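Local coordinates for DUF305 domain-containing protein (Deinococcus radiodurans R1, PDB 3BT5), which is of unknown function but folds as a helical bundle probably related to those of the ferritin-like proteins, at residues R44-D49 and Q106-M111; G117-T122 and T144-I149. All blocks are in the same frame, centred on the assembly; numbering follows the deposited sequence.

Interaction 1: residues R44-D49 and Q106-M111; sequences RSLALD and QFLRLM
L46 and L108 meet through different first torsions. L46 swings CG to the side opposite its own backbone N, chi1 -180°, which carries its CD2 to L108. L108 has CG opposite the carbonyl carbon, chi1 -65°. It starts off to one side of the partner helix, but its end leans back to it. The two leucines then touch through one methyl each, L46 CD2 to L108 CD2 at 3.7 Å, and the two side chains meet at a slant. One residue after L46 and one before L108, A47 meets the ring of F107. F107 sits on the facing side of its helix, and chi1 of 164° carries the ring to A47. F107 CZ is 4.0 Å from A47 CB, with the ring set obliquely to that methyl. F107 CZ also lies 4.1 Å from A47 CA, so the ring reaches the helix backbone itself.

A47 CA and F107 CA are 9.0 Å apart. Helices 41-68 and 100-122 run the same way and are packed between antiparallel neighbours, consistent with the diagonal pair of an up-down-down-up bundle, as in ferritin-like proteins. Helix 11-37 closes one side, where M34 touches F107. Helix 132-158 closes the other, where T151, M152 and V155 touch L46. The contact is small and wholly apolar, as its place in the core would suggest.

Polar groups are kept to the outer faces. On helix 100-122, R109 grips Q106 side-on: R109 NE and R109 NH1 each lie 2.8 Å from Q106 OE1. The amide oxygen sits close to the guanidinium plane. The NH1 bond follows a lone pair of that oxygen, while NE is tilted from the carbonyl plane. On helix 41-68, R44 NH1 bonds to the backbone oxygens of L35 and S38.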
ATOM      1  N   ARG A  44       0.085 -16.993   1.863  1.00 25.27           N
ATOM      2  CA  ARG A  44       0.970 -16.841   0.719  1.00 25.94           C
ATOM      3  C   ARG A  44       0.231 -16.342  -0.536  1.00 23.79           C
ATOM      4  O   ARG A  44       0.705 -15.421  -1.241  1.00 26.30           O
ATOM      5  CB  ARG A  44       1.665 -18.166   0.409  1.00 27.66           C
ATOM      6  CG  ARG A  44       2.647 -18.633   1.476  1.00 28.72           C
ATOM      7  CD  ARG A  44       3.274 -19.985   1.071  1.00 30.28           C
ATOM      8  NE  ARG A  44       4.107 -19.813  -0.117  1.00 37.36           N
ATOM      9  CZ  ARG A  44       5.360 -19.360  -0.091  1.00 38.10           C
ATOM     10  NH1 ARG A  44       5.939 -19.072   1.068  1.00 37.18           N
ATOM     11  NH2 ARG A  44       6.043 -19.206  -1.219  1.00 40.99           N
ATOM     12  N   SER A  45      -0.929 -16.941  -0.798  1.00 25.77           N
ATOM     13  CA  SER A  45      -1.762 -16.583  -1.949  1.00 28.15           C
ATOM     14  C   SER A  45      -2.169 -15.118  -1.851  1.00 24.77           C
ATOM     15  O   SER A  45      -2.095 -14.346  -2.809  1.00 26.04           O
ATOM     16  CB  SER A  45      -3.027 -17.448  -1.978  1.00 27.97           C
ATOM     17  OG  SER A  45      -2.724 -18.789  -2.336  1.00 37.46           O
ATOM     18  N   LEU A  46      -2.609 -14.740  -0.665  1.00 25.39           N
ATOM     19  CA  LEU A  46      -3.036 -13.389  -0.430  1.00 22.94           C
ATOM     20  C   LEU A  46      -1.864 -12.397  -0.591  1.00 21.85           C
ATOM     21  O   LEU A  46      -2.016 -11.333  -1.217  1.00 22.59           O
ATOM     22  CB  LEU A  46      -3.676 -13.326   0.954  1.00 25.15           C
ATOM     23  CG  LEU A  46      -4.199 -11.964   1.391  1.00 25.91           C
ATOM     24  CD1 LEU A  46      -5.216 -11.358   0.405  1.00 27.10           C
ATOM     25  CD2 LEU A  46      -4.769 -12.079   2.797  1.00 29.64           C
ATOM     26  N   ALA A  47      -0.696 -12.721  -0.034  1.00 20.17           N
ATOM     27  CA  ALA A  47       0.470 -11.853  -0.166  1.00 20.69           C
ATOM     28  C   ALA A  47       0.853 -11.633  -1.641  1.00 19.94           C
ATOM     29  O   ALA A  47       1.131 -10.500  -2.074  1.00 21.44           O
ATOM     30  CB  ALA A  47       1.653 -12.395   0.662  1.00 22.33           C
ATOM     31  N   LEU A  48       0.826 -12.710  -2.424  1.00 22.11           N
ATOM     32  CA  LEU A  48       1.125 -12.614  -3.851  1.00 22.14           C
ATOM     33  C   LEU A  48       0.144 -11.694  -4.583  1.00 22.02           C
ATOM     34  O   LEU A  48       0.536 -10.842  -5.409  1.00 24.14           O
ATOM     35  CB  LEU A  48       1.046 -14.027  -4.471  1.00 27.06           C
ATOM     36  CG  LEU A  48       2.207 -14.964  -4.163  1.00 33.77           C
ATOM     37  CD1 LEU A  48       1.831 -16.442  -4.351  1.00 35.93           C
ATOM     38  CD2 LEU A  48       3.390 -14.591  -5.034  1.00 36.37           C
ATOM     39  N   ASP A  49      -1.133 -11.871  -4.282  1.00 22.65           N
ATOM     40  CA  ASP A  49      -2.180 -11.100  -4.935  1.00 22.44           C
ATOM     41  C   ASP A  49      -2.030  -9.620  -4.605  1.00 20.21           C
ATOM     42  O   ASP A  49      -2.205  -8.760  -5.468  1.00 20.68           O
ATOM     43  CB  ASP A  49      -3.552 -11.590  -4.498  1.00 27.06           C
ATOM     44  CG  ASP A  49      -3.906 -12.935  -5.097  1.00 35.23           C
ATOM     45  OD1 ASP A  49      -3.191 -13.395  -6.011  1.00 40.67           O
ATOM     46  OD2 ASP A  49      -4.899 -13.524  -4.646  1.00 42.37           O
ATOM     47  N   GLN A 106       0.523 -10.398  12.276  1.00 17.20           N
ATOM     48  CA  GLN A 106       1.051  -9.039  12.172  1.00 16.73           C
ATOM     49  C   GLN A 106       1.008  -8.555  10.721  1.00 14.96           C
ATOM     50  O   GLN A 106       0.692  -7.399  10.461  1.00 15.38           O
ATOM     51  CB  GLN A 106       2.493  -9.002  12.694  1.00 19.23           C
ATOM     52  CG  GLN A 106       2.631  -8.703  14.137  1.00 25.40           C
ATOM     53  CD  GLN A 106       2.062  -7.330  14.482  1.00 26.34           C
ATOM     54  OE1 GLN A 106       0.952  -7.250  14.954  1.00 28.57           O
ATOM     55  NE2 GLN A 106       2.827  -6.244  14.223  1.00 22.84           N
ATOM     56  N   PHE A 107       1.345  -9.424   9.779  1.00 15.17           N
ATOM     57  CA  PHE A 107       1.278  -9.040   8.367  1.00 14.73           C
ATOM     58  C   PHE A 107      -0.116  -8.528   8.014  1.00 14.90           C
ATOM     59  O   PHE A 107      -0.265  -7.485   7.367  1.00 14.83           O
ATOM     60  CB  PHE A 107       1.676 -10.221   7.478  1.00 16.39           C
ATOM     61  CG  PHE A 107       1.292 -10.052   6.045  1.00 16.24           C
ATOM     62  CD1 PHE A 107       2.032  -9.214   5.219  1.00 16.35           C
ATOM     63  CD2 PHE A 107       0.204 -10.740   5.518  1.00 18.23           C
ATOM     64  CE1 PHE A 107       1.702  -9.055   3.892  1.00 17.82           C
ATOM     65  CE2 PHE A 107      -0.152 -10.569   4.176  1.00 19.72           C
ATOM     66  CZ  PHE A 107       0.593  -9.713   3.373  1.00 19.23           C
ATOM     67  N   LEU A 108      -1.143  -9.264   8.436  1.00 15.09           N
ATOM     68  CA  LEU A 108      -2.512  -8.873   8.119  1.00 15.73           C
ATOM     69  C   LEU A 108      -2.881  -7.574   8.833  1.00 15.38           C
ATOM     70  O   LEU A 108      -3.449  -6.674   8.212  1.00 15.58           O
ATOM     71  CB  LEU A 108      -3.488  -9.988   8.504  1.00 17.22           C
ATOM     72  CG  LEU A 108      -3.259 -11.246   7.664  1.00 18.63           C
ATOM     73  CD1 LEU A 108      -3.983 -12.460   8.303  1.00 22.01           C
ATOM     74  CD2 LEU A 108      -3.732 -11.039   6.234  1.00 21.93           C
ATOM     75  N   ARG A 109      -2.548  -7.456  10.125  1.00 15.23           N
ATOM     76  CA  ARG A 109      -2.858  -6.225  10.841  1.00 15.70           C
ATOM     77  C   ARG A 109      -2.148  -5.025  10.211  1.00 14.26           C
ATOM     78  O   ARG A 109      -2.753  -3.959  10.052  1.00 15.59           O
ATOM     79  CB  ARG A 109      -2.502  -6.353  12.316  1.00 17.58           C
ATOM     80  CG  ARG A 109      -3.352  -7.362  13.050  1.00 22.17           C
ATOM     81  CD  ARG A 109      -3.074  -7.240  14.511  1.00 31.38           C
ATOM     82  NE  ARG A 109      -1.789  -7.838  14.841  1.00 40.86           N
ATOM     83  CZ  ARG A 109      -1.657  -9.030  15.424  1.00 42.38           C
ATOM     84  NH1 ARG A 109      -0.456  -9.509  15.697  1.00 37.24           N
ATOM     85  NH2 ARG A 109      -2.735  -9.738  15.739  1.00 46.38           N
ATOM     86  N   LEU A 110      -0.875  -5.180   9.876  1.00 14.51           N
ATOM     87  CA  LEU A 110      -0.130  -4.076   9.306  1.00 13.65           C
ATOM     88  C   LEU A 110      -0.651  -3.730   7.934  1.00 13.37           C
ATOM     89  O   LEU A 110      -0.756  -2.554   7.599  1.00 15.06           O
ATOM     90  CB  LEU A 110       1.372  -4.411   9.216  1.00 13.31           C
ATOM     91  CG  LEU A 110       2.088  -4.560  10.573  1.00 14.31           C
ATOM     92  CD1 LEU A 110       3.489  -5.082  10.332  1.00 15.09           C
ATOM     93  CD2 LEU A 110       2.123  -3.202  11.322  1.00 15.63           C
ATOM     94  N   MET A 111      -0.966  -4.735   7.121  1.00 13.71           N
ATOM     95  CA  MET A 111      -1.437  -4.418   5.777  1.00 13.87           C
ATOM     96  C   MET A 111      -2.833  -3.803   5.812  1.00 13.98           C
ATOM     97  O   MET A 111      -3.133  -2.924   5.011  1.00 14.51           O
ATOM     98  CB  MET A 111      -1.413  -5.658   4.881  1.00 15.29           C
ATOM     99  CG  MET A 111      -1.653  -5.334   3.402  1.00 16.31           C
ATOM    100  SD  MET A 111      -0.222  -4.560   2.565  1.00 15.68           S
ATOM    101  CE  MET A 111       0.839  -5.996   2.407  1.00 18.98           C
TER

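Interaction 2: residues G117-T122 and T144-I149; sequences GAVAMT and TQRGEI
A118 is the first residue of 117-122 to touch 144-149. A118 CB packs against the amide end of Q145, 3.6 Å from Q145 NE2. The Q145 chain bends at chi2, -46°, and this brings the NE2 side of the amide, rather than OE1, to the alanine methyl.

V119 follows and forms the centre of the contact. V119 CG2 lies 3.5 Å from Q145 CB, and the two side chains lie alongside, pointing opposite ways. The other methyl, V119 CG1, stands 3.9 Å from R146 NE, at about a right angle to the extended arginine; R146 has two conformers, so this part is less certain. An alanine in place of V119 removes both outer methyls and is likely to leave the Q145 stem poorly covered and R146 without its apolar rest.

T122 turns back along its own helix, and T122 OG1 donates to A118 O at 2.8 Å. It is the last residue of helix 100-122.

The axes of the two segments come within 9.9 Å at 155°, so they form a near-antiparallel helical hairpin. H115 of helix 100-122 adds a polar tie through its NE2 to E148 OE1. Helix 11-37 packs on the first segment, with H23 on A118 and F16 and M20 on T122. Helix 41-68 packs on the second, with Q54 on Q145 and S53 bonded to E148.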
ATOM      1  N   GLY A 117      -4.916   3.632   5.607  1.00 15.46           N
ATOM      2  CA  GLY A 117      -4.267   4.932   5.395  1.00 15.15           C
ATOM      3  C   GLY A 117      -4.318   5.341   3.933  1.00 14.48           C
ATOM      4  O   GLY A 117      -4.570   6.514   3.623  1.00 15.59           O
ATOM      5  N   ALA A 118      -4.115   4.386   3.024  1.00 14.17           N
ATOM      6  CA  ALA A 118      -4.206   4.683   1.580  1.00 15.16           C
ATOM      7  C   ALA A 118      -5.609   5.208   1.250  1.00 14.81           C
ATOM      8  O   ALA A 118      -5.754   6.205   0.531  1.00 15.84           O
ATOM      9  CB  ALA A 118      -3.856   3.454   0.717  1.00 16.42           C
ATOM     10  N   VAL A 119      -6.643   4.551   1.766  1.00 15.13           N
ATOM     11  CA  VAL A 119      -7.999   5.023   1.464  1.00 15.40           C
ATOM     12  C   VAL A 119      -8.185   6.454   1.983  1.00 15.83           C
ATOM     13  O   VAL A 119      -8.748   7.326   1.300  1.00 17.31           O
ATOM     14  CB  VAL A 119      -9.050   4.063   2.059  1.00 17.38           C
ATOM     15  CG1 VAL A 119     -10.471   4.657   1.945  1.00 19.10           C
ATOM     16  CG2 VAL A 119      -8.989   2.740   1.316  1.00 18.95           C
ATOM     17  N   ALA A 120      -7.711   6.711   3.188  1.00 16.83           N
ATOM     18  CA  ALA A 120      -7.878   8.019   3.813  1.00 17.02           C
ATOM     19  C   ALA A 120      -7.113   9.142   3.081  1.00 18.50           C
ATOM     20  O   ALA A 120      -7.524  10.306   3.088  1.00 23.56           O
ATOM     21  CB  ALA A 120      -7.473   7.936   5.276  1.00 19.54           C
ATOM     22  N   MET A 121      -5.987   8.801   2.454  1.00 17.37           N
ATOM     23  CA  MET A 121      -5.210   9.732   1.623  0.50 17.30           C
ATOM     24  C   MET A 121      -5.924  10.007   0.302  1.00 18.50           C
ATOM     25  O   MET A 121      -5.767  11.068  -0.313  1.00 21.42           O
ATOM     26  CB  MET A 121      -3.820   9.132   1.330  0.50 16.34           C
ATOM     27  CG  MET A 121      -2.957   8.938   2.586  0.50 14.99           C
ATOM     28  SD  MET A 121      -1.467   7.928   2.449  0.50 16.28           S
ATOM     29  CE  MET A 121      -0.480   8.832   1.245  0.50 20.75           C
ATOM     30  N   THR A 122      -6.693   9.030  -0.147  1.00 17.59           N
ATOM     31  CA  THR A 122      -7.215   9.067  -1.500  1.00 18.76           C
ATOM     32  C   THR A 122      -8.592   9.694  -1.624  1.00 19.86           C
ATOM     33  O   THR A 122      -8.891  10.358  -2.627  1.00 21.28           O
ATOM     34  CB  THR A 122      -7.165   7.676  -2.099  1.00 20.24           C
ATOM     35  OG1 THR A 122      -5.805   7.217  -2.045  1.00 19.26           O
ATOM     36  CG2 THR A 122      -7.627   7.697  -3.519  1.00 22.58           C
ATOM     37  N   THR A 144      -9.739  -1.082  -4.855  1.00 21.42           N
ATOM     38  CA  THR A 144      -8.832  -2.193  -4.662  1.00 23.00           C
ATOM     39  C   THR A 144      -8.462  -2.333  -3.180  1.00 20.13           C
ATOM     40  O   THR A 144      -8.443  -3.459  -2.630  1.00 22.01           O
ATOM     41  CB  THR A 144      -7.590  -2.018  -5.549  1.00 28.12           C
ATOM     42  OG1 THR A 144      -8.011  -2.053  -6.922  1.00 30.36           O
ATOM     43  CG2 THR A 144      -6.585  -3.136  -5.294  1.00 32.47           C
ATOM     44  N   GLN A 145      -8.190  -1.210  -2.519  1.00 18.97           N
ATOM     45  CA  GLN A 145      -7.777  -1.262  -1.104  1.00 18.89           C
ATOM     46  C   GLN A 145      -8.923  -1.831  -0.290  1.00 16.94           C
ATOM     47  O   GLN A 145      -8.689  -2.629   0.618  1.00 16.75           O
ATOM     48  CB  GLN A 145      -7.510   0.136  -0.505  1.00 22.15           C
ATOM     49  CG  GLN A 145      -6.450   0.997  -1.062  1.00 27.86           C
ATOM     50  CD  GLN A 145      -5.238   0.236  -1.259  1.00 24.17           C
ATOM     51  OE1 GLN A 145      -4.958  -0.201  -2.375  1.00 36.95           O
ATOM     52  NE2 GLN A 145      -4.477   0.026  -0.176  1.00 24.13           N
ATOM     53  N   ARG A 146     -10.141  -1.370  -0.567  1.00 17.03           N
ATOM     54  CA  ARG A 146     -11.275  -1.804   0.224  0.70 17.48           C
ATOM     55  C   ARG A 146     -11.561  -3.293   0.008  1.00 16.79           C
ATOM     56  O   ARG A 146     -11.912  -3.986   0.958  1.00 19.06           O
ATOM     57  CB  ARG A 146     -12.509  -0.928  -0.057  0.70 19.53           C
ATOM     58  CG  ARG A 146     -12.434   0.458   0.599  0.70 23.14           C
ATOM     59  CD  ARG A 146     -13.664   1.341   0.295  0.70 25.45           C
ATOM     60  NE  ARG A 146     -13.691   2.534   1.147  0.70 29.26           N
ATOM     61  CZ  ARG A 146     -14.437   3.617   0.909  0.70 26.18           C
ATOM     62  NH1 ARG A 146     -15.175   3.678  -0.183  0.70 35.40           N
ATOM     63  NH2 ARG A 146     -14.398   4.649   1.734  0.70 36.48           N
ATOM     64  N   GLY A 147     -11.409  -3.779  -1.226  1.00 18.21           N
ATOM     65  CA  GLY A 147     -11.563  -5.213  -1.467  1.00 18.68           C
ATOM     66  C   GLY A 147     -10.538  -6.006  -0.667  1.00 17.15           C
ATOM     67  O   GLY A 147     -10.864  -7.002  -0.023  1.00 17.81           O
ATOM     68  N   GLU A 148      -9.281  -5.569  -0.709  1.00 16.59           N
ATOM     69  CA  GLU A 148      -8.226  -6.306  -0.014  1.00 16.37           C
ATOM     70  C   GLU A 148      -8.389  -6.254   1.511  1.00 15.07           C
ATOM     71  O   GLU A 148      -8.117  -7.243   2.195  1.00 16.54           O
ATOM     72  CB  GLU A 148      -6.852  -5.805  -0.459  1.00 18.26           C
ATOM     73  CG  GLU A 148      -6.596  -6.197  -1.919  1.00 18.96           C
ATOM     74  CD  GLU A 148      -5.273  -5.705  -2.490  1.00 20.23           C
ATOM     75  OE1 GLU A 148      -4.543  -4.904  -1.845  1.00 22.59           O
ATOM     76  OE2 GLU A 148      -4.957  -6.152  -3.623  1.00 23.84           O
ATOM     77  N   ILE A 149      -8.806  -5.105   2.045  1.00 15.49           N
ATOM     78  CA  ILE A 149      -9.094  -5.025   3.473  1.00 15.04           C
ATOM     79  C   ILE A 149     -10.144  -6.069   3.861  1.00 16.18           C
ATOM     80  O   ILE A 149      -9.988  -6.781   4.850  1.00 17.38           O
ATOM     81  CB  ILE A 149      -9.600  -3.616   3.873  1.00 15.34           C
ATOM     82  CG1 ILE A 149      -8.441  -2.607   3.794  1.00 16.51           C
ATOM     83  CG2 ILE A 149     -10.204  -3.626   5.270  1.00 17.63           C
ATOM     84  CD1 ILE A 149      -8.944  -1.174   3.867  1.00 17.97           C
TER

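Both interactions use helix 100-122, at two levels of one bundle. Interaction 1 pairs it with helix 41-68, which runs in the same direction; interaction 2 pairs it with the near-antiparallel helix 132-158. Their centres are 14 Å apart. They meet where D49 O comes 4.2 Å from E148 OE2, a packing contact. Interaction 1 is the more buried, with hydrocarbon groups alone at the interface. Interaction 2 lies partly at the surface, and there a glutamine and an arginine lend their chains to apolar partners. It also buries more area, 195 against 123 Å², as expected for a neighbouring pair beside a diagonal one.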